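Side-chain contacts in decaprenyl diphosphate synthase (Rhodobacter capsulatus, PDB 3MZV), which probably makes long all-trans polyprenyl diphosphates by adding isopentenyl diphosphate units to farnesyl diphosphate, with magnesium as cofactor: residues R261-W264 / K265-I268; F129-M132 / T133-G136; V175-G178 / K179-L183; N137-V140 / M141-A145; A149-A152 / E153-L157. All blocks are in the same frame, centred on the assembly; numbering follows the deposited sequence. Where two conformers were deposited one is given.

Contact 1 of 5, residues R261-W264 / K265-I268; sequences RAFW and KRVI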
loop_
_atom_site.group_PDB
_atom_site.type_symbol
_atom_site.label_atom_id
_atom_site.label_comp_id
_atom_site.label_asym_id
_atom_site.label_seq_id
_atom_site.Cartn_x
_atom_site.Cartn_y
_atom_site.Cartn_z
ATOM N N ARG B 261 -19.614 33.736 8.895
ATOM C CA ARG B 261 -19.936 32.334 8.687
ATOM C C ARG B 261 -20.407 32.121 7.264
ATOM O O ARG B 261 -20.048 31.126 6.644
ATOM C CB ARG B 261 -21.000 31.882 9.679
ATOM C CG ARG B 261 -21.067 30.410 9.908
ATOM C CD ARG B 261 -21.941 30.059 11.170
ATOM N NE ARG B 261 -21.970 31.115 12.198
ATOM C CZ ARG B 261 -23.037 31.868 12.529
ATOM N NH1 ARG B 261 -24.229 31.704 11.952
ATOM N NH2 ARG B 261 -22.917 32.798 13.480
ATOM N N ALA B 262 -21.219 33.041 6.738
ATOM C CA ALA B 262 -21.649 32.966 5.352
ATOM C C ALA B 262 -20.465 33.004 4.370
ATOM O O ALA B 262 -20.462 32.287 3.372
ATOM C CB ALA B 262 -22.715 34.060 5.016
ATOM N N PHE B 263 -19.469 33.832 4.642
ATOM C CA PHE B 263 -18.238 33.820 3.845
ATOM C C PHE B 263 -17.555 32.455 3.901
ATOM O O PHE B 263 -17.236 31.878 2.868
ATOM C CB PHE B 263 -17.241 34.844 4.355
ATOM C CG PHE B 263 -15.861 34.681 3.792
ATOM C CD1 PHE B 263 -15.588 35.065 2.483
ATOM C CD2 PHE B 263 -14.877 34.064 4.518
ATOM C CE1 PHE B 263 -14.330 34.892 1.954
ATOM C CE2 PHE B 263 -13.591 33.909 4.000
ATOM C CZ PHE B 263 -13.323 34.326 2.705
ATOM N N TRP B 264 -17.340 31.951 5.099
ATOM C CA TRP B 264 -16.710 30.627 5.249
ATOM C C TRP B 264 -17.543 29.524 4.587
ATOM O O TRP B 264 -16.993 28.613 3.952
ATOM C CB TRP B 264 -16.430 30.270 6.715
ATOM C CG TRP B 264 -15.406 31.157 7.318
ATOM C CD1 TRP B 264 -15.603 32.020 8.318
ATOM C CD2 TRP B 264 -14.012 31.264 6.958
ATOM N NE1 TRP B 264 -14.454 32.704 8.604
ATOM C CE2 TRP B 264 -13.445 32.239 7.804
ATOM C CE3 TRP B 264 -13.186 30.616 6.017
ATOM C CZ2 TRP B 264 -12.114 32.602 7.736
ATOM C CZ3 TRP B 264 -11.866 30.956 5.952
ATOM C CH2 TRP B 264 -11.326 31.970 6.787
ATOM N N LYS B 265 -18.858 29.611 4.705
ATOM C CA LYS B 265 -19.750 28.662 4.071
ATOM C C LYS B 265 -19.571 28.658 2.536
ATOM O O LYS B 265 -19.455 27.573 1.893
ATOM C CB LYS B 265 -21.186 29.009 4.426
ATOM C CG LYS B 265 -22.133 27.861 4.546
ATOM C CD LYS B 265 -23.517 28.304 5.157
ATOM C CE LYS B 265 -23.394 28.768 6.660
ATOM N NZ LYS B 265 -23.850 27.708 7.661
ATOM N N ARG B 266 -19.531 29.864 1.974
ATOM C CA ARG B 266 -19.332 30.079 0.557
ATOM C C ARG B 266 -18.043 29.455 0.067
ATOM O O ARG B 266 -18.077 28.610 -0.827
ATOM C CB ARG B 266 -19.356 31.589 0.194
ATOM C CG ARG B 266 -19.121 31.880 -1.263
ATOM C CD ARG B 266 -19.466 33.295 -1.633
ATOM N NE ARG B 266 -18.496 34.257 -1.100
ATOM C CZ ARG B 266 -17.295 34.487 -1.618
ATOM N NH1 ARG B 266 -16.519 35.415 -1.080
ATOM N NH2 ARG B 266 -16.867 33.804 -2.695
ATOM N N VAL B 267 -16.927 29.830 0.661
ATOM C CA VAL B 267 -15.634 29.479 0.136
ATOM C C VAL B 267 -15.154 28.078 0.559
ATOM O O VAL B 267 -14.377 27.467 -0.169
ATOM C CB VAL B 267 -14.497 30.549 0.454
ATOM C CG1 VAL B 267 -14.812 31.947 -0.093
ATOM C CG2 VAL B 267 -14.192 30.618 1.917
ATOM N N ILE B 268 -15.612 27.569 1.702
ATOM C CA ILE B 268 -15.188 26.257 2.233
ATOM C C ILE B 268 -16.224 25.151 1.944
ATOM O O ILE B 268 -15.900 24.152 1.297
ATOM C CB ILE B 268 -14.892 26.300 3.754
ATOM C CG1 ILE B 268 -13.658 27.156 4.071
ATOM C CG2 ILE B 268 -14.658 24.875 4.322
ATOM C CD1 ILE B 268 -12.414 26.849 3.243
#

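Contact 2 of 5, residues F129-M132 / T133-G136; sequences FQLM and TDTG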
loop_
_atom_site.group_PDB
_atom_site.type_symbol
_atom_site.label_atom_id
_atom_site.label_comp_id
_atom_site.label_asym_id
_atom_site.label_seq_id
_atom_site.Cartn_x
_atom_site.Cartn_y
_atom_site.Cartn_z
ATOM N N PHE B 129 8.394 -3.958 4.167
ATOM C CA PHE B 129 8.084 -4.980 5.155
ATOM C C PHE B 129 8.903 -6.244 4.999
ATOM O O PHE B 129 9.277 -6.842 5.979
ATOM C CB PHE B 129 6.580 -5.191 5.284
ATOM C CG PHE B 129 5.989 -4.164 6.146
ATOM C CD1 PHE B 129 5.747 -2.917 5.638
ATOM C CD2 PHE B 129 5.830 -4.390 7.534
ATOM C CE1 PHE B 129 5.265 -1.915 6.440
ATOM C CE2 PHE B 129 5.343 -3.402 8.326
ATOM C CZ PHE B 129 5.068 -2.148 7.770
ATOM N N GLN B 130 9.214 -6.632 3.773
ATOM C CA GLN B 130 10.079 -7.756 3.541
ATOM C C GLN B 130 11.414 -7.509 4.212
ATOM O O GLN B 130 11.923 -8.386 4.937
ATOM C CB GLN B 130 10.252 -7.997 2.046
ATOM C CG GLN B 130 10.976 -9.261 1.712
ATOM C CD GLN B 130 11.249 -9.381 0.230
ATOM O OE1 GLN B 130 11.312 -8.368 -0.500
ATOM N NE2 GLN B 130 11.426 -10.604 -0.226
ATOM N N LEU B 131 11.951 -6.306 3.991
ATOM C CA LEU B 131 13.205 -5.886 4.587
ATOM C C LEU B 131 13.183 -5.977 6.126
ATOM O O LEU B 131 14.142 -6.500 6.720
ATOM C CB LEU B 131 13.495 -4.459 4.151
ATOM C CG LEU B 131 14.713 -3.746 4.757
ATOM C CD1 LEU B 131 15.976 -4.544 4.523
ATOM C CD2 LEU B 131 14.840 -2.373 4.192
ATOM N N MET B 132 12.068 -5.542 6.745
ATOM C CA MET B 132 11.961 -5.557 8.199
ATOM C C MET B 132 12.101 -6.931 8.822
ATOM O O MET B 132 12.566 -7.029 9.952
ATOM C CB MET B 132 10.654 -4.931 8.628
ATOM C CG MET B 132 10.664 -3.465 8.496
ATOM S SD MET B 132 12.038 -2.781 9.372
ATOM C CE MET B 132 11.564 -3.429 10.979
ATOM N N THR B 133 11.723 -7.972 8.087
ATOM C CA THR B 133 11.812 -9.337 8.566
ATOM C C THR B 133 13.276 -9.782 8.795
ATOM O O THR B 133 13.539 -10.645 9.636
ATOM C CB THR B 133 11.086 -10.344 7.651
ATOM O OG1 THR B 133 11.786 -10.505 6.394
ATOM C CG2 THR B 133 9.654 -9.897 7.423
ATOM N N ASP B 134 14.214 -9.160 8.091
ATOM C CA ASP B 134 15.634 -9.412 8.341
ATOM C C ASP B 134 16.011 -9.038 9.802
ATOM O O ASP B 134 16.967 -9.568 10.338
ATOM C CB ASP B 134 16.516 -8.577 7.409
ATOM C CG ASP B 134 16.452 -9.020 5.969
ATOM O OD1 ASP B 134 15.766 -9.995 5.685
ATOM O OD2 ASP B 134 17.092 -8.342 5.127
ATOM N N THR B 135 15.279 -8.136 10.441
ATOM C CA THR B 135 15.652 -7.734 11.781
ATOM C C THR B 135 15.269 -8.792 12.819
ATOM O O THR B 135 15.730 -8.706 13.944
ATOM C CB THR B 135 15.006 -6.390 12.239
ATOM O OG1 THR B 135 13.606 -6.576 12.402
ATOM C CG2 THR B 135 15.243 -5.266 11.275
ATOM N N GLY B 136 14.361 -9.704 12.483
ATOM C CA GLY B 136 13.786 -10.640 13.461
ATOM C C GLY B 136 12.954 -10.031 14.593
ATOM O O GLY B 136 12.547 -10.728 15.521
HETATM O O HOH W 1 14.329 -9.392 3.395
#

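Contact 3 of 5, residues V175-G178 / K179-L183; sequences VIRG and KTAAL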
loop_
_atom_site.group_PDB
_atom_site.type_symbol
_atom_site.label_atom_id
_atom_site.label_comp_id
_atom_site.label_asym_id
_atom_site.label_seq_id
_atom_site.Cartn_x
_atom_site.Cartn_y
_atom_site.Cartn_z
ATOM N N VAL B 175 -6.211 14.322 12.584
ATOM C CA VAL B 175 -5.797 14.237 11.202
ATOM C C VAL B 175 -4.302 14.407 11.111
ATOM O O VAL B 175 -3.620 13.643 10.415
ATOM C CB VAL B 175 -6.455 15.312 10.318
ATOM C CG1 VAL B 175 -5.676 15.503 9.015
ATOM C CG2 VAL B 175 -7.963 14.988 10.100
ATOM N N ILE B 176 -3.754 15.419 11.780
ATOM C CA ILE B 176 -2.351 15.654 11.589
ATOM C C ILE B 176 -1.523 14.571 12.312
ATOM O O ILE B 176 -0.454 14.246 11.833
ATOM C CB ILE B 176 -1.909 17.104 11.946
ATOM C CG1 ILE B 176 -2.086 17.408 13.430
ATOM C CG2 ILE B 176 -2.702 18.087 11.061
ATOM C CD1 ILE B 176 -1.571 18.881 13.836
ATOM N N ARG B 177 -2.022 14.066 13.440
ATOM C CA ARG B 177 -1.361 13.002 14.219
ATOM C C ARG B 177 -1.303 11.725 13.383
ATOM O O ARG B 177 -0.280 11.046 13.336
ATOM C CB ARG B 177 -2.076 12.774 15.572
ATOM C CG ARG B 177 -1.433 11.752 16.517
ATOM C CD ARG B 177 -1.908 12.017 17.936
ATOM N NE ARG B 177 -0.991 12.710 18.828
ATOM C CZ ARG B 177 -1.375 13.456 19.871
ATOM N NH1 ARG B 177 -0.478 14.024 20.670
ATOM N NH2 ARG B 177 -2.667 13.672 20.116
ATOM N N GLY B 178 -2.381 11.415 12.673
ATOM C CA GLY B 178 -2.398 10.251 11.795
ATOM C C GLY B 178 -1.542 10.415 10.550
ATOM O O GLY B 178 -0.669 9.592 10.273
ATOM N N LYS B 179 -1.791 11.486 9.815
ATOM C CA LYS B 179 -1.160 11.765 8.527
ATOM C C LYS B 179 0.340 12.059 8.597
ATOM O O LYS B 179 1.065 11.900 7.615
ATOM C CB LYS B 179 -1.820 13.016 7.961
ATOM C CG LYS B 179 -1.690 13.222 6.511
ATOM C CD LYS B 179 -1.600 14.698 6.073
ATOM C CE LYS B 179 -2.271 15.732 6.950
ATOM N NZ LYS B 179 -2.119 17.099 6.331
ATOM N N THR B 180 0.773 12.658 9.713
ATOM C CA THR B 180 2.136 13.182 9.807
ATOM C C THR B 180 2.873 12.737 11.062
ATOM O O THR B 180 4.018 12.244 10.959
ATOM C CB THR B 180 2.194 14.722 9.691
ATOM O OG1 THR B 180 1.770 15.124 8.378
ATOM C CG2 THR B 180 3.651 15.240 9.937
ATOM N N ALA B 181 2.263 12.909 12.242
ATOM C CA ALA B 181 3.002 12.656 13.490
ATOM C C ALA B 181 3.279 11.177 13.714
ATOM O O ALA B 181 4.312 10.842 14.285
ATOM C CB ALA B 181 2.262 13.198 14.696
ATOM N N ALA B 182 2.345 10.323 13.283
ATOM C CA ALA B 182 2.424 8.887 13.549
ATOM C C ALA B 182 3.697 8.289 13.010
ATOM O O ALA B 182 4.260 7.429 13.655
ATOM C CB ALA B 182 1.209 8.149 13.005
ATOM N N LEU B 183 4.165 8.740 11.852
ATOM C CA LEU B 183 5.400 8.213 11.317
ATOM C C LEU B 183 6.621 8.750 12.012
ATOM O O LEU B 183 7.629 8.035 12.134
ATOM C CB LEU B 183 5.496 8.381 9.799
ATOM C CG LEU B 183 6.582 7.645 9.010
ATOM C CD1 LEU B 183 6.507 6.119 9.263
ATOM C CD2 LEU B 183 6.514 8.016 7.486
HETATM O O HOH W 2 2.295 9.820 9.990
#

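Contact 4 of 5, residues N137-V140 / M141-A145; sequences NMRV and MEILA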
loop_
_atom_site.group_PDB
_atom_site.type_symbol
_atom_site.label_atom_id
_atom_site.label_comp_id
_atom_site.label_asym_id
_atom_site.label_seq_id
_atom_site.Cartn_x
_atom_site.Cartn_y
_atom_site.Cartn_z
ATOM N N ASN B 137 12.680 -8.726 14.548
ATOM C CA ASN B 137 11.995 -8.070 15.648
ATOM C C ASN B 137 10.522 -7.847 15.253
ATOM O O ASN B 137 10.206 -6.957 14.426
ATOM C CB ASN B 137 12.713 -6.753 16.004
ATOM C CG ASN B 137 12.223 -6.145 17.266
ATOM O OD1 ASN B 137 11.074 -5.771 17.389
ATOM N ND2 ASN B 137 13.111 -6.016 18.227
ATOM N N MET B 138 9.616 -8.645 15.824
ATOM C CA MET B 138 8.204 -8.508 15.542
ATOM C C MET B 138 7.622 -7.206 16.112
ATOM O O MET B 138 6.770 -6.605 15.503
ATOM C CB MET B 138 7.392 -9.751 16.039
ATOM C CG MET B 138 7.115 -9.974 17.515
ATOM S SD MET B 138 6.324 -11.671 17.894
ATOM C CE MET B 138 4.571 -11.247 18.120
ATOM N N ARG B 139 8.074 -6.776 17.276
ATOM C CA ARG B 139 7.549 -5.583 17.885
ATOM C C ARG B 139 7.669 -4.334 16.983
ATOM O O ARG B 139 6.671 -3.621 16.826
ATOM C CB ARG B 139 8.225 -5.321 19.240
ATOM C CG ARG B 139 7.649 -4.174 19.960
ATOM C CD ARG B 139 8.248 -4.035 21.386
ATOM N NE ARG B 139 7.806 -2.791 22.025
ATOM C CZ ARG B 139 8.396 -2.242 23.092
ATOM N NH1 ARG B 139 9.446 -2.834 23.632
ATOM N NH2 ARG B 139 7.953 -1.108 23.606
ATOM N N VAL B 140 8.838 -4.083 16.380
ATOM C CA VAL B 140 9.010 -2.889 15.556
ATOM C C VAL B 140 8.205 -3.013 14.247
ATOM O O VAL B 140 7.690 -2.036 13.687
ATOM C CB VAL B 140 10.523 -2.538 15.289
ATOM C CG1 VAL B 140 11.221 -2.296 16.630
ATOM C CG2 VAL B 140 11.255 -3.665 14.520
ATOM N N MET B 141 8.055 -4.226 13.779
ATOM C CA MET B 141 7.237 -4.479 12.629
ATOM C C MET B 141 5.783 -4.147 12.900
ATOM O O MET B 141 5.135 -3.552 12.058
ATOM C CB MET B 141 7.323 -5.963 12.181
ATOM C CG MET B 141 8.691 -6.367 11.637
ATOM S SD MET B 141 8.762 -8.096 10.945
ATOM C CE MET B 141 7.727 -7.937 9.476
ATOM N N GLU B 142 5.249 -4.588 14.042
ATOM C CA GLU B 142 3.897 -4.266 14.391
ATOM C C GLU B 142 3.706 -2.738 14.497
ATOM O O GLU B 142 2.705 -2.206 14.051
ATOM C CB GLU B 142 3.514 -4.968 15.726
ATOM C CG GLU B 142 2.052 -4.840 16.171
ATOM C CD GLU B 142 1.602 -3.487 16.764
ATOM O OE1 GLU B 142 2.417 -2.717 17.290
ATOM O OE2 GLU B 142 0.385 -3.223 16.692
ATOM N N ILE B 143 4.675 -2.053 15.075
ATOM C CA ILE B 143 4.620 -0.599 15.216
ATOM C C ILE B 143 4.583 0.120 13.872
ATOM O O ILE B 143 3.805 1.041 13.682
ATOM C CB ILE B 143 5.835 -0.119 16.045
ATOM C CG1 ILE B 143 5.573 -0.493 17.530
ATOM C CG2 ILE B 143 6.111 1.406 15.854
ATOM C CD1 ILE B 143 6.686 -0.205 18.538
ATOM N N LEU B 144 5.456 -0.281 12.963
ATOM C CA LEU B 144 5.539 0.361 11.662
ATOM C C LEU B 144 4.321 0.024 10.790
ATOM O O LEU B 144 3.844 0.889 10.041
ATOM C CB LEU B 144 6.850 0.015 11.008
ATOM C CG LEU B 144 8.138 0.637 11.591
ATOM C CD1 LEU B 144 9.348 0.096 10.887
ATOM C CD2 LEU B 144 8.108 2.131 11.474
ATOM N N ALA B 145 3.769 -1.189 10.932
ATOM C CA ALA B 145 2.522 -1.552 10.260
ATOM C C ALA B 145 1.363 -0.725 10.750
ATOM O O ALA B 145 0.548 -0.197 9.969
ATOM C CB ALA B 145 2.219 -3.103 10.430
HETATM O O HOH W 3 4.486 -3.523 18.695
#

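Contact 5 of 5, residues A149-A152 / E153-L157; sequences AVIA and EGEVL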
loop_
_atom_site.group_PDB
_atom_site.type_symbol
_atom_site.label_atom_id
_atom_site.label_comp_id
_atom_site.label_asym_id
_atom_site.label_seq_id
_atom_site.Cartn_x
_atom_site.Cartn_y
_atom_site.Cartn_z
ATOM N N ALA B 149 -1.102 2.039 8.804
ATOM C CA ALA B 149 -2.531 2.021 8.849
ATOM C C ALA B 149 -3.065 3.411 9.298
ATOM O O ALA B 149 -4.023 3.940 8.738
ATOM C CB ALA B 149 -3.017 0.984 9.862
ATOM N N VAL B 150 -2.456 3.918 10.354
ATOM C CA VAL B 150 -2.815 5.206 10.961
ATOM C C VAL B 150 -2.614 6.383 9.971
ATOM O O VAL B 150 -3.415 7.328 9.944
ATOM C CB VAL B 150 -2.016 5.382 12.259
ATOM C CG1 VAL B 150 -1.992 6.846 12.728
ATOM C CG2 VAL B 150 -2.613 4.460 13.316
ATOM N N ILE B 151 -1.594 6.316 9.142
ATOM C CA ILE B 151 -1.415 7.295 8.071
ATOM C C ILE B 151 -2.582 7.253 7.112
ATOM O O ILE B 151 -3.222 8.256 6.877
ATOM C CB ILE B 151 -0.105 7.089 7.291
ATOM C CG1 ILE B 151 1.100 7.408 8.166
ATOM C CG2 ILE B 151 -0.108 7.968 6.028
ATOM C CD1 ILE B 151 2.469 6.960 7.604
ATOM N N ALA B 152 -2.907 6.068 6.576
ATOM C CA ALA B 152 -4.029 5.938 5.667
ATOM C C ALA B 152 -5.335 6.413 6.286
ATOM O O ALA B 152 -6.122 7.101 5.625
ATOM C CB ALA B 152 -4.168 4.512 5.170
ATOM N N GLU B 153 -5.570 6.044 7.541
ATOM C CA GLU B 153 -6.754 6.472 8.261
ATOM C C GLU B 153 -6.811 7.998 8.412
ATOM O O GLU B 153 -7.883 8.591 8.287
ATOM C CB GLU B 153 -6.754 5.802 9.621
ATOM C CG GLU B 153 -7.929 6.087 10.519
ATOM C CD GLU B 153 -7.763 5.425 11.869
ATOM O OE1 GLU B 153 -6.820 5.809 12.588
ATOM O OE2 GLU B 153 -8.572 4.526 12.199
ATOM N N GLY B 154 -5.680 8.617 8.740
ATOM C CA GLY B 154 -5.584 10.089 8.889
ATOM C C GLY B 154 -5.894 10.803 7.578
ATOM O O GLY B 154 -6.623 11.816 7.552
ATOM N N GLU B 155 -5.399 10.248 6.478
ATOM C CA GLU B 155 -5.733 10.744 5.156
ATOM C C GLU B 155 -7.211 10.604 4.790
ATOM O O GLU B 155 -7.798 11.500 4.211
ATOM C CB GLU B 155 -4.822 10.087 4.108
ATOM C CG GLU B 155 -3.355 10.563 4.325
ATOM C CD GLU B 155 -2.370 10.107 3.253
ATOM O OE1 GLU B 155 -2.737 9.270 2.404
ATOM O OE2 GLU B 155 -1.216 10.598 3.260
ATOM N N VAL B 156 -7.858 9.483 5.132
ATOM C CA VAL B 156 -9.301 9.388 4.942
ATOM C C VAL B 156 -10.070 10.372 5.851
ATOM O O VAL B 156 -11.072 11.006 5.425
ATOM C CB VAL B 156 -9.800 7.972 5.203
ATOM C CG1 VAL B 156 -11.318 7.912 5.113
ATOM C CG2 VAL B 156 -9.192 7.050 4.160
ATOM N N LEU B 157 -9.636 10.494 7.098
ATOM C CA LEU B 157 -10.217 11.510 7.980
ATOM C C LEU B 157 -10.081 12.938 7.408
ATOM O O LEU B 157 -11.024 13.742 7.499
ATOM C CB LEU B 157 -9.600 11.446 9.373
ATOM C CG LEU B 157 -10.282 12.361 10.413
ATOM C CD1 LEU B 157 -11.845 12.202 10.447
ATOM C CD2 LEU B 157 -9.713 12.109 11.772
HETATM O O HOH W 4 -5.354 8.092 11.995
#

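Contact 1 of 5, residues R261-W264 / K265-I268
Phe263, Arg266 and Val267 interlock through i to i+3 and i to i+4 contacts on helix 258-270, a short outlying helix of the all-helical polyprenyl synthase fold. The bump is the forked end of Val267. Its CG2 rides over one face of the Phe263 ring in a CH-pi contact, 4.1 Å from the ring centroid and 21° off the normal, while CG1 meets the rim at Phe263 CE1, 3.6 Å away. CG1 also lies against one face of the Arg266 guanidinium, so the valine fills the notch between ring and guanidinium, whose planes stand 72° apart. Arg266 bends at its third torsion (72°), bringing NH1 to the edge of the phenyl ring, 3.7 Å from Phe263 CD1; its NH2 forms a salt bridge with Asp277. At another edge of the Phe263 ring, CD2 sits 3.8 Å above the plane of the Trp264 indole, over its centre. That indole is buried against Val249, Ala252 and Val253 of helix 247-254 and Ala281 and Leu284 of helix 277-287. With an alanine in place of Phe263, Val267 CG2 would probably lose the face it rests on, a gap would open over the indole, and Arg266 NH1 would lack the ring edge beside it. Ile268 runs alongside Trp264, pointing the same way, and its CG1 reaches the indole edge 4.0 Å from Trp264 CE3.

Contact 2 of 5, residues F129-M132 / T133-G136
Thr133 and Thr135 turn their hydroxyls back onto the last carbonyls of helix 114-133. In both, OG1 stands between the backbone N and the carbonyl carbon (chi1 70° and 68°), which turns it back toward the carbonyl three residues earlier. Thr133 OG1 donates to Gln130 O at 2.6 Å, in the carbonyl plane, whereas Thr133 N reaches the same oxygen from well above that plane. Thr135 repeats the scheme two residues on: OG1 donates to Met132 O at 2.7 Å, almost straight on, and Thr135 N comes from above at 3.0 Å. Each oxygen is thus gripped twice by one residue. Thr135 OG1 in turn accepts from Asn137 N. The Met132 and Thr135 side chains cross obliquely, whereas Asp134 crosses Leu131 at about a right angle, its OD2 4.0 Å from Leu131 CD1. The other aspartate oxygen, OD1, takes a water that also donates to Gln130 O, while OD2 forms a salt bridge with Arg32. Thr133 also packs on Glu142 of the second subunit. The chain then closes a type I beta turn from Thr133 to Gly136, whose phi is positive (64°): a helix C-terminus running into the tight connection of an antiparallel helical hairpin at the dimer interface.

Contact 3 of 5, residues V175-G178 / K179-L183
Lys179 folds back over the carbonyl of Val175, and here the packing is close: Lys179 CB lies 3.1 Å from Val175 O, the acceptor of its own backbone N-H. Farther out the fit relaxes. The lysine chain bends at its second and third torsions and crosses Val175 obliquely, CE staying 4.0 Å from Val175 CG1, and NZ continues to a hydrogen bond with Gln158 on helix 138-161. The next turn is dense but irregular. Ile176 O accepts two N-H groups, Thr180 N at 2.9 Å from above the carbonyl plane and Ala181 N at 3.1 Å within it, so the helix widens here into a pi-type turn. Past the bulge, Ala182 CB is wedged against two carbonyls, 3.3 Å from Arg177 O and 3.6 Å from Gly178 O. The looser side is wet: a water donates to Gly178 O and accepts from Leu183 N, bridging a place where the two backbone groups do not meet directly. Loose too is the flank of Arg177, whose CG comes no nearer to Ala181 CB than 4.4 Å; its guanidinium leads off to a salt bridge with Asp210. Thr180 OG1 is fixed by a hydrogen bond from Gln217 NE2, which ties the bulge to helix 199-224. A lysine-threonine pair at an irregular turn of a central helix is characteristic of trans-prenyl synthases; in farnesyl diphosphate synthases the corresponding lysine faces the allylic diphosphate, and the arrangement here is consistent with that active-site role.

Contact 4 of 5, residues N137-V140 / M141-A145
Met141 carries CG beside its backbone N (chi1 -67°), which sets that methylene 3.2 Å from Asn137 O at the start of helix 138-161, with SD following alongside the same carbonyl before the chain bends toward its methyl. Asn137 takes the other setting: with CG anti to N (chi1 -170°), its amide swings over the first turn and OD1 accepts from Val140 N at 3.0 Å, the N-cap bond. Farther along, Ile143 CG1 lies against Arg139 O at 3.4 Å, and Ile143 CD1 runs on toward the aliphatic part of Arg139, 4.3 Å from its CG. The arginine itself extends past the isoleucine to a salt bridge between NH2 and Glu199. Glu142, bent at its second torsion (-75°), curls OE1 back to a water at 2.6 Å; the same water donates to Arg139 O, which therefore serves both the water and Ile143 N. OE2 goes the other way, bound by Gln130 of the second subunit. Leu144 lies over the carbonyl of Val140, with CG 3.4 Å from Val140 O, and both side chains face Leu78 of helix 74-96. Met141 packs on Met141 of the second subunit, so the two copies of this turn meet. The whole is a side-chain-capped helix N-terminus, one wall buried in the helical bundle and another forming part of the dimer interface of this fold.

Contact 5 of 5, residues A149-A152 / E153-L157
Over one face of the Glu155 carboxylate sits the Ile151 CG2 methyl, 4.0 Å from OE2 and almost above CD. The two side chains run side by side, pointing the same way. Glu155 keeps CG beside its backbone N (chi1 -67°) and is extended beyond it, which lays CG against Ile151 O at 3.4 Å and carries the flat end between Thr89 and Asp93 of helix 74-96 and Lys179 of helix 169-194. Glu153 instead has CG anti to N (chi1 -178°), and its carboxylate leaves by another side of the helix. There OE1 takes a water at 2.8 Å that also donates to Val150 O, and OE2 bonds to Ser35 of the second subunit. Val156 leans its CG2 on Ala152 O at 3.4 Å, where Leu119 of the second subunit also packs. Replacing Glu155 with an alanine would probably uncover Ile151 CG2 and open a gap beside Lys179 and Thr89. Regular i to i+4 bonds hold the backbone throughout. Asp93 opens the first DDxxD motif, at the end of helix 74-96, which in related synthases coordinates magnesium, so this part of helix 138-161 probably lies between the active site of the prenyl synthase fold and the dimer interface.

Overall arrangement
Along the chain the order is contact 2, contact 4, contact 5, contact 3 and contact 1. Contact 2 ends helix 114-133 and contact 4 starts helix 138-161; their centres are 9 Å apart and they touch, as where Thr133 CG2 comes 3.4 Å from Met141 CE. Contact 5 lies farther along helix 138-161, its centre 18 Å from that of contact 4, and packs on contact 3 of helix 169-194, with Ala182 CB 3.5 Å from Val150 CG1. Contacts 2, 4 and 5 also meet the second subunit, whereas contact 3 sits near the chain centre. Contact 1, on helix 258-270, is remote, its centre 49 Å from that of contact 2. One bundle thus joins dimer interface, core and periphery.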